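Local coordinates for cephalosporin acylase (Bacillus halodurans, PDB 2NLZ), which probably cleaves or transfers amide-linked acyl groups as an Ntn hydrolase of the gamma-glutamyltranspeptidase family, although its function is not established, at residues D[52-55]-D[56-60]; D[165-168]-D[169-173]; D[331-334]-D[335-339]. The protein carries 1 engineered substitution. All coordinates share one frame; numbering follows the deposited sequence. Where two conformers were deposited one is given.

Interaction 1 of 3, residues D[52-55]-D[56-60]; sequences IATA and TALTV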
loop_
_atom_site.group_PDB
_atom_site.type_symbol
_atom_site.label_atom_id
_atom_site.label_comp_id
_atom_site.label_asym_id
_atom_site.label_seq_id
_atom_site.Cartn_x
_atom_site.Cartn_y
_atom_site.Cartn_z
ATOM N N ILE D 52 -34.751 -18.513 -7.443
ATOM C CA ILE D 52 -35.146 -18.936 -8.789
ATOM C C ILE D 52 -35.202 -17.722 -9.712
ATOM O O ILE D 52 -34.717 -17.773 -10.830
ATOM C CB ILE D 52 -36.486 -19.706 -8.775
ATOM C CG1 ILE D 52 -36.376 -20.959 -7.901
ATOM C CG2 ILE D 52 -36.896 -20.119 -10.174
ATOM C CD1 ILE D 52 -37.713 -21.534 -7.458
ATOM N N ALA D 53 -35.745 -16.619 -9.221
ATOM C CA ALA D 53 -35.794 -15.390 -10.007
ATOM C C ALA D 53 -34.407 -14.983 -10.482
ATOM O O ALA D 53 -34.172 -14.759 -11.669
ATOM C CB ALA D 53 -36.426 -14.268 -9.204
ATOM N N THR D 54 -33.490 -14.925 -9.530
ATOM C CA THR D 54 -32.119 -14.538 -9.769
ATOM C C THR D 54 -31.360 -15.539 -10.642
ATOM O O THR D 54 -30.536 -15.142 -11.459
ATOM C CB THR D 54 -31.389 -14.385 -8.428
ATOM O OG1 THR D 54 -32.209 -13.630 -7.523
ATOM C CG2 THR D 54 -30.060 -13.683 -8.619
ATOM N N ALA D 55 -31.636 -16.831 -10.467
ATOM C CA ALA D 55 -30.922 -17.865 -11.208
ATOM C C ALA D 55 -31.271 -17.779 -12.677
ATOM O O ALA D 55 -30.387 -17.741 -13.538
ATOM C CB ALA D 55 -31.254 -19.239 -10.666
ATOM N N THR D 56 -32.571 -17.727 -12.950
ATOM C CA THR D 56 -33.080 -17.653 -14.315
ATOM C C THR D 56 -32.698 -16.332 -14.966
ATOM O O THR D 56 -32.465 -16.286 -16.173
ATOM C CB THR D 56 -34.614 -17.832 -14.378
ATOM O OG1 THR D 56 -35.245 -16.954 -13.437
ATOM C CG2 THR D 56 -34.998 -19.261 -14.068
ATOM N N ALA D 57 -32.648 -15.267 -14.165
ATOM C CA ALA D 57 -32.182 -13.966 -14.638
ATOM C C ALA D 57 -30.744 -14.039 -15.126
ATOM O O ALA D 57 -30.436 -13.528 -16.202
ATOM C CB ALA D 57 -32.325 -12.906 -13.558
ATOM N N LEU D 58 -29.892 -14.703 -14.338
ATOM C CA LEU D 58 -28.462 -14.887 -14.637
ATOM C C LEU D 58 -28.230 -15.653 -15.932
ATOM O O LEU D 58 -27.212 -15.481 -16.604
ATOM C CB LEU D 58 -27.759 -15.613 -13.481
ATOM C CG LEU D 58 -27.523 -14.817 -12.196
ATOM C CD1 LEU D 58 -27.250 -15.721 -10.995
ATOM C CD2 LEU D 58 -26.408 -13.806 -12.369
ATOM N N THR D 59 -29.193 -16.511 -16.258
ATOM C CA THR D 59 -29.198 -17.292 -17.486
ATOM C C THR D 59 -29.184 -16.390 -18.720
ATOM O O THR D 59 -28.650 -16.755 -19.764
ATOM C CB THR D 59 -30.383 -18.253 -17.473
ATOM O OG1 THR D 59 -29.896 -19.590 -17.360
ATOM C CG2 THR D 59 -31.230 -18.128 -18.724
ATOM N N VAL D 60 -29.739 -15.193 -18.567
ATOM C CA VAL D 60 -29.794 -14.224 -19.636
ATOM C C VAL D 60 -28.730 -13.152 -19.452
ATOM O O VAL D 60 -28.138 -12.694 -20.428
ATOM C CB VAL D 60 -31.172 -13.551 -19.691
ATOM C CG1 VAL D 60 -31.180 -12.430 -20.735
ATOM C CG2 VAL D 60 -32.284 -14.590 -19.953
#
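Ile52 meets Thr56 through its carbonyl: Thr56 N donates to Ile52 O at 3.0 Å in a nearly straight bond (N-H...O 173°), and Thr56 OG1 lies 2.8 Å from Ile52 O. With chi1 at 50°, OG1 stands between its own backbone N and carbonyl carbon and is turned back over the preceding turn, 3.0 Å from Ala53 O as well. Ala53 O also takes the N-H of Ala57 at 3.0 Å. Thr54 O receives Leu58 N at 3.0 Å, while Leu58 CG and CD1 run alongside this oxygen and CD1 approaches Thr54 CG2 to 4.2 Å. The hydroxyl of Thr54 is bonded to Ala50 O, one turn back. Ala55 O accepts Thr59 N at 3.2 Å, a more bent bond (138°). Trp126 of helix 122-133 packs on Ala55 and Thr56, Leu361 of strand 359-365 on Thr54, Ala55 and Leu58, and helix 31-42 on Ala53 and Ala57. Four successive i to i+4 bonds with mostly alanine and threonine side chains around them mark a buried alpha-helix packed between helices and a strand, consistent with the layered helix-and-sheet architecture of Ntn hydrolases.

Interaction 2 of 3, residues D[165-168]-D[169-173]; sequences AAYD and RVKTE. Engineered in segment 169-173: Val170 (natural residue Phe).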
loop_
_atom_site.group_PDB
_atom_site.type_symbol
_atom_site.label_atom_id
_atom_site.label_comp_id
_atom_site.label_asym_id
_atom_site.label_seq_id
_atom_site.Cartn_x
_atom_site.Cartn_y
_atom_site.Cartn_z
ATOM N N ALA D 165 -13.505 -12.758 -25.396
ATOM C CA ALA D 165 -12.523 -13.838 -25.284
ATOM C C ALA D 165 -13.092 -15.143 -25.815
ATOM O O ALA D 165 -12.403 -15.895 -26.506
ATOM C CB ALA D 165 -12.073 -14.008 -23.841
ATOM N N ALA D 166 -14.359 -15.391 -25.497
ATOM C CA ALA D 166 -15.059 -16.575 -25.976
ATOM C C ALA D 166 -15.284 -16.515 -27.474
ATOM O O ALA D 166 -15.270 -17.544 -28.127
ATOM C CB ALA D 166 -16.379 -16.761 -25.251
ATOM N N TYR D 167 -15.492 -15.317 -28.013
ATOM C CA TYR D 167 -15.623 -15.154 -29.459
ATOM C C TYR D 167 -14.279 -15.339 -30.180
ATOM O O TYR D 167 -14.179 -16.162 -31.093
ATOM C CB TYR D 167 -16.252 -13.799 -29.824
ATOM C CG TYR D 167 -16.414 -13.602 -31.318
ATOM C CD1 TYR D 167 -15.543 -12.785 -32.038
ATOM C CD2 TYR D 167 -17.422 -14.256 -32.019
ATOM C CE1 TYR D 167 -15.679 -12.615 -33.418
ATOM C CE2 TYR D 167 -17.569 -14.090 -33.398
ATOM C CZ TYR D 167 -16.695 -13.270 -34.088
ATOM O OH TYR D 167 -16.844 -13.111 -35.446
ATOM N N ASP D 168 -13.263 -14.582 -29.755
ATOM C CA ASP D 168 -11.949 -14.527 -30.420
ATOM C C ASP D 168 -11.228 -15.867 -30.477
ATOM O O ASP D 168 -10.604 -16.201 -31.493
ATOM C CB ASP D 168 -11.029 -13.490 -29.755
ATOM C CG ASP D 168 -11.373 -12.056 -30.139
ATOM O OD1 ASP D 168 -12.059 -11.843 -31.162
ATOM O OD2 ASP D 168 -10.945 -11.138 -29.410
ATOM N N ARG D 169 -11.305 -16.624 -29.387
ATOM C CA ARG D 169 -10.680 -17.939 -29.326
ATOM C C ARG D 169 -11.436 -18.939 -30.199
ATOM O O ARG D 169 -10.856 -19.844 -30.811
ATOM C CB ARG D 169 -10.622 -18.438 -27.875
ATOM C CG ARG D 169 -10.296 -19.923 -27.747
ATOM C CD ARG D 169 -9.336 -20.214 -26.607
ATOM N NE ARG D 169 -9.999 -20.843 -25.471
ATOM C CZ ARG D 169 -10.255 -22.143 -25.376
ATOM N NH1 ARG D 169 -9.914 -22.975 -26.354
ATOM N NH2 ARG D 169 -10.858 -22.618 -24.300
ATOM N N VAL D 170 -12.738 -18.728 -30.277
ATOM C CA VAL D 170 -13.658 -19.741 -30.767
ATOM C C VAL D 170 -14.106 -19.530 -32.234
ATOM O O VAL D 170 -14.578 -20.473 -32.878
ATOM C CB VAL D 170 -14.854 -19.842 -29.773
ATOM C CG1 VAL D 170 -16.168 -20.043 -30.486
ATOM C CG2 VAL D 170 -14.579 -20.857 -28.624
ATOM N N LYS D 171 -13.946 -18.312 -32.759
ATOM C CA LYS D 171 -14.230 -18.031 -34.173
ATOM C C LYS D 171 -13.342 -18.896 -35.068
ATOM O O LYS D 171 -13.744 -19.292 -36.167
ATOM C CB LYS D 171 -14.038 -16.537 -34.489
ATOM C CG LYS D 171 -14.067 -16.142 -35.983
ATOM C CD LYS D 171 -15.487 -15.953 -36.538
ATOM C CE LYS D 171 -15.892 -17.019 -37.548
ATOM N NZ LYS D 171 -17.308 -16.854 -37.974
ATOM N N THR D 172 -12.140 -19.203 -34.581
ATOM C CA THR D 172 -11.186 -20.033 -35.313
ATOM C C THR D 172 -11.317 -21.526 -34.989
ATOM O O THR D 172 -11.120 -22.367 -35.865
ATOM C CB THR D 172 -9.731 -19.581 -35.055
ATOM O OG1 THR D 172 -9.469 -19.586 -33.646
ATOM C CG2 THR D 172 -9.484 -18.175 -35.615
ATOM N N GLU D 173 -11.651 -21.847 -33.739
ATOM C CA GLU D 173 -11.725 -23.240 -33.274
ATOM C C GLU D 173 -13.055 -23.933 -33.555
ATOM O O GLU D 173 -13.113 -25.160 -33.626
ATOM C CB GLU D 173 -11.445 -23.321 -31.776
ATOM C CG GLU D 173 -9.997 -23.105 -31.395
ATOM C CD GLU D 173 -9.757 -23.265 -29.906
ATOM O OE1 GLU D 173 -10.560 -23.947 -29.233
ATOM O OE2 GLU D 173 -8.758 -22.709 -29.406
#
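Arg169 N donates to Ala165 O at 3.2 Å with an N-H...O angle of 162°, a regular i to i+4 bond. Two residues on, Tyr167 O receives two amides: Lys171 N at 2.7 Å, almost in line with the carbonyl (C=O...N 170°), and Val170 N in a weak bond at 3.1 Å. Serving i+3 as well as i+4 suits a helix that is only weakly bonded as it nears its end at about Glu173. Val170 is an engineered residue, phenylalanine in the natural sequence.

Tyr167 and Lys171 lie side by side and point the same way, because each has CG anti to its backbone N (chi1 -179° for Tyr167). Lys171 CB stands 4.2 Å above the plane of the Tyr167 ring, offset toward its rim, while CD comes alongside the phenolic oxygen. Lys171 was modelled in two conformers, which leaves the detail of its outer chain doubtful. In helix 180-186, Phe183 touches Tyr167 and Val170 and makes a cation-pi contact with Lys171 in the conformer described, a contact that shares this doubt. Farther along, Arg169 NH1 forms a salt bridge with Glu173 OE1 at 3.1 Å, and Glu173 OE2 lies at the edge of the guanidinium, in its plane, weakly bonded to NH1 at 3.3 Å. The chemistry implies that an ion pair and aliphatic-aromatic packing each link residues one turn apart where the backbone bonding is weak.

Interaction 3 of 3, residues D[331-334]-D[335-339]; sequences DEYA and TERRK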
loop_
_atom_site.group_PDB
_atom_site.type_symbol
_atom_site.label_atom_id
_atom_site.label_comp_id
_atom_site.label_asym_id
_atom_site.label_seq_id
_atom_site.Cartn_x
_atom_site.Cartn_y
_atom_site.Cartn_z
ATOM N N ASP D 331 -12.651 -38.212 12.100
ATOM C CA ASP D 331 -11.612 -37.574 12.911
ATOM C C ASP D 331 -10.267 -38.297 12.901
ATOM O O ASP D 331 -9.218 -37.647 12.950
ATOM C CB ASP D 331 -12.082 -37.396 14.356
ATOM C CG ASP D 331 -13.147 -36.328 14.498
ATOM O OD1 ASP D 331 -13.294 -35.486 13.584
ATOM O OD2 ASP D 331 -13.843 -36.328 15.532
ATOM N N GLU D 332 -10.294 -39.630 12.841
ATOM C CA GLU D 332 -9.051 -40.414 12.829
ATOM C C GLU D 332 -8.351 -40.389 11.472
ATOM O O GLU D 332 -7.127 -40.508 11.402
ATOM C CB GLU D 332 -9.256 -41.858 13.321
ATOM C CG GLU D 332 -10.381 -42.644 12.638
ATOM C CD GLU D 332 -11.688 -42.638 13.432
ATOM O OE1 GLU D 332 -12.126 -41.552 13.879
ATOM O OE2 GLU D 332 -12.282 -43.725 13.604
ATOM N N TYR D 333 -9.124 -40.230 10.404
ATOM C CA TYR D 333 -8.544 -40.057 9.076
ATOM C C TYR D 333 -8.019 -38.632 8.897
ATOM O O TYR D 333 -7.020 -38.405 8.210
ATOM C CB TYR D 333 -9.550 -40.385 7.982
ATOM C CG TYR D 333 -8.987 -40.227 6.589
ATOM C CD1 TYR D 333 -7.814 -40.878 6.218
ATOM C CD2 TYR D 333 -9.626 -39.427 5.639
ATOM C CE1 TYR D 333 -7.293 -40.736 4.947
ATOM C CE2 TYR D 333 -9.110 -39.279 4.354
ATOM C CZ TYR D 333 -7.946 -39.938 4.017
ATOM O OH TYR D 333 -7.420 -39.808 2.755
ATOM N N ALA D 334 -8.698 -37.673 9.509
ATOM C CA ALA D 334 -8.190 -36.314 9.555
ATOM C C ALA D 334 -6.806 -36.340 10.199
ATOM O O ALA D 334 -5.834 -35.856 9.617
ATOM C CB ALA D 334 -9.139 -35.414 10.341
ATOM N N THR D 335 -6.733 -36.949 11.385
ATOM C CA THR D 335 -5.482 -37.123 12.131
ATOM C C THR D 335 -4.385 -37.783 11.281
ATOM O O THR D 335 -3.235 -37.345 11.312
ATOM C CB THR D 335 -5.708 -37.923 13.451
ATOM O OG1 THR D 335 -6.867 -37.421 14.130
ATOM C CG2 THR D 335 -4.510 -37.797 14.380
ATOM N N GLU D 336 -4.753 -38.811 10.514
ATOM C CA GLU D 336 -3.820 -39.525 9.632
ATOM C C GLU D 336 -3.167 -38.648 8.563
ATOM O O GLU D 336 -1.960 -38.732 8.335
ATOM C CB GLU D 336 -4.522 -40.714 8.965
ATOM C CG GLU D 336 -4.456 -42.005 9.762
ATOM C CD GLU D 336 -3.151 -42.735 9.550
ATOM O OE1 GLU D 336 -2.926 -43.221 8.421
ATOM O OE2 GLU D 336 -2.355 -42.822 10.509
ATOM N N ARG D 337 -3.976 -37.822 7.906
ATOM C CA ARG D 337 -3.499 -36.912 6.870
ATOM C C ARG D 337 -2.702 -35.752 7.470
ATOM O O ARG D 337 -1.708 -35.314 6.896
ATOM C CB ARG D 337 -4.690 -36.351 6.092
ATOM C CG ARG D 337 -5.578 -37.395 5.436
ATOM C CD ARG D 337 -5.457 -37.363 3.925
ATOM N NE ARG D 337 -4.173 -37.876 3.465
ATOM C CZ ARG D 337 -3.738 -37.804 2.211
ATOM N NH1 ARG D 337 -4.485 -37.241 1.277
ATOM N NH2 ARG D 337 -2.550 -38.292 1.890
ATOM N N ARG D 338 -3.150 -35.264 8.631
ATOM C CA ARG D 338 -2.531 -34.135 9.341
ATOM C C ARG D 338 -1.126 -34.457 9.856
ATOM O O ARG D 338 -0.320 -33.556 10.104
ATOM C CB ARG D 338 -3.470 -33.637 10.458
ATOM C CG ARG D 338 -2.818 -33.031 11.688
ATOM C CD ARG D 338 -3.802 -32.195 12.495
ATOM N NE ARG D 338 -5.201 -32.603 12.330
ATOM C CZ ARG D 338 -5.842 -33.449 13.128
ATOM N NH1 ARG D 338 -7.114 -33.746 12.897
ATOM N NH2 ARG D 338 -5.210 -34.002 14.154
ATOM N N LYS D 339 -0.832 -35.747 9.993
ATOM C CA LYS D 339 0.514 -36.202 10.331
ATOM C C LYS D 339 1.465 -36.045 9.149
ATOM O O LYS D 339 2.677 -35.976 9.332
ATOM C CB LYS D 339 0.507 -37.659 10.804
ATOM C CG LYS D 339 0.151 -37.839 12.281
ATOM C CD LYS D 339 0.643 -39.183 12.821
ATOM C CE LYS D 339 -0.016 -40.362 12.114
ATOM N NZ LYS D 339 0.679 -41.635 12.435
#
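Asp331 O is gripped twice by Thr335, whose OG1 donates at 2.6 Å and whose backbone N donates to the same oxygen at 3.0 Å. The two donors reach the carbonyl from opposite faces of its plane. The hydroxyl arrives there because Thr335 holds OG1 beside its backbone N and anti to the carbonyl carbon (chi1 -45°), turned back toward the preceding turn. Backbone bonds continue from Glu336 N to Glu332 O at 3.1 Å, from Arg337 N to Tyr333 O at 3.1 Å and from Arg338 N to Ala334 O at 2.9 Å. This is the i to i+4 pattern of the short alpha-helix 331-338, which packs beside helix 274-283: Asn281 touches Asp331 and Ala334, Glu278 touches Tyr333, and Ile282 touches Arg337.

On the buried side Tyr333 and Arg337 lie side by side. Arg337 CG sits over one face of the ring in a CH-pi contact, 3.9 Å from the centroid and 20° off the normal, and CD follows it to the phenolic oxygen, 3.3 Å from Tyr333 OH. The guanidinium plane is 11° from the ring plane. Asp310 OD2 is hydrogen-bonded to Tyr333 OH and forms a salt bridge with Arg337 NH1, while Arg337 NH2 reaches Glu349 O. A leucine in place of Tyr333 would probably leave Asp310 without its phenolic donor and Arg337 without the flat surface under its methylenes, making that chain freer to turn. Arg338 bends at chi3 and lays one face of its guanidinium over the Ala334-Thr335 backbone, NH1 3.7 Å from Ala334 CB, with NE bonded to Ile282 O.

From the N terminus the three contacts come in series, and none nests in or crosses another. Each joins consecutive segments along one helix, so each closes one or two helical turns and no longer loop. Interaction 1 lies in the buried helix 47-61, between helices 31-42 and 122-133 and strand 359-365. Interaction 2 follows at the end of helix 157-173, beside helix 180-186 on the surface, its centre about 26 Å from that of interaction 1. Interaction 3 occupies helix 331-338 against helix 274-283, on the opposite side of the chain's centre from interaction 1; their centres are about 41 Å apart. Interactions 2 and 3 are about 46 Å apart between centres, and no pair touches.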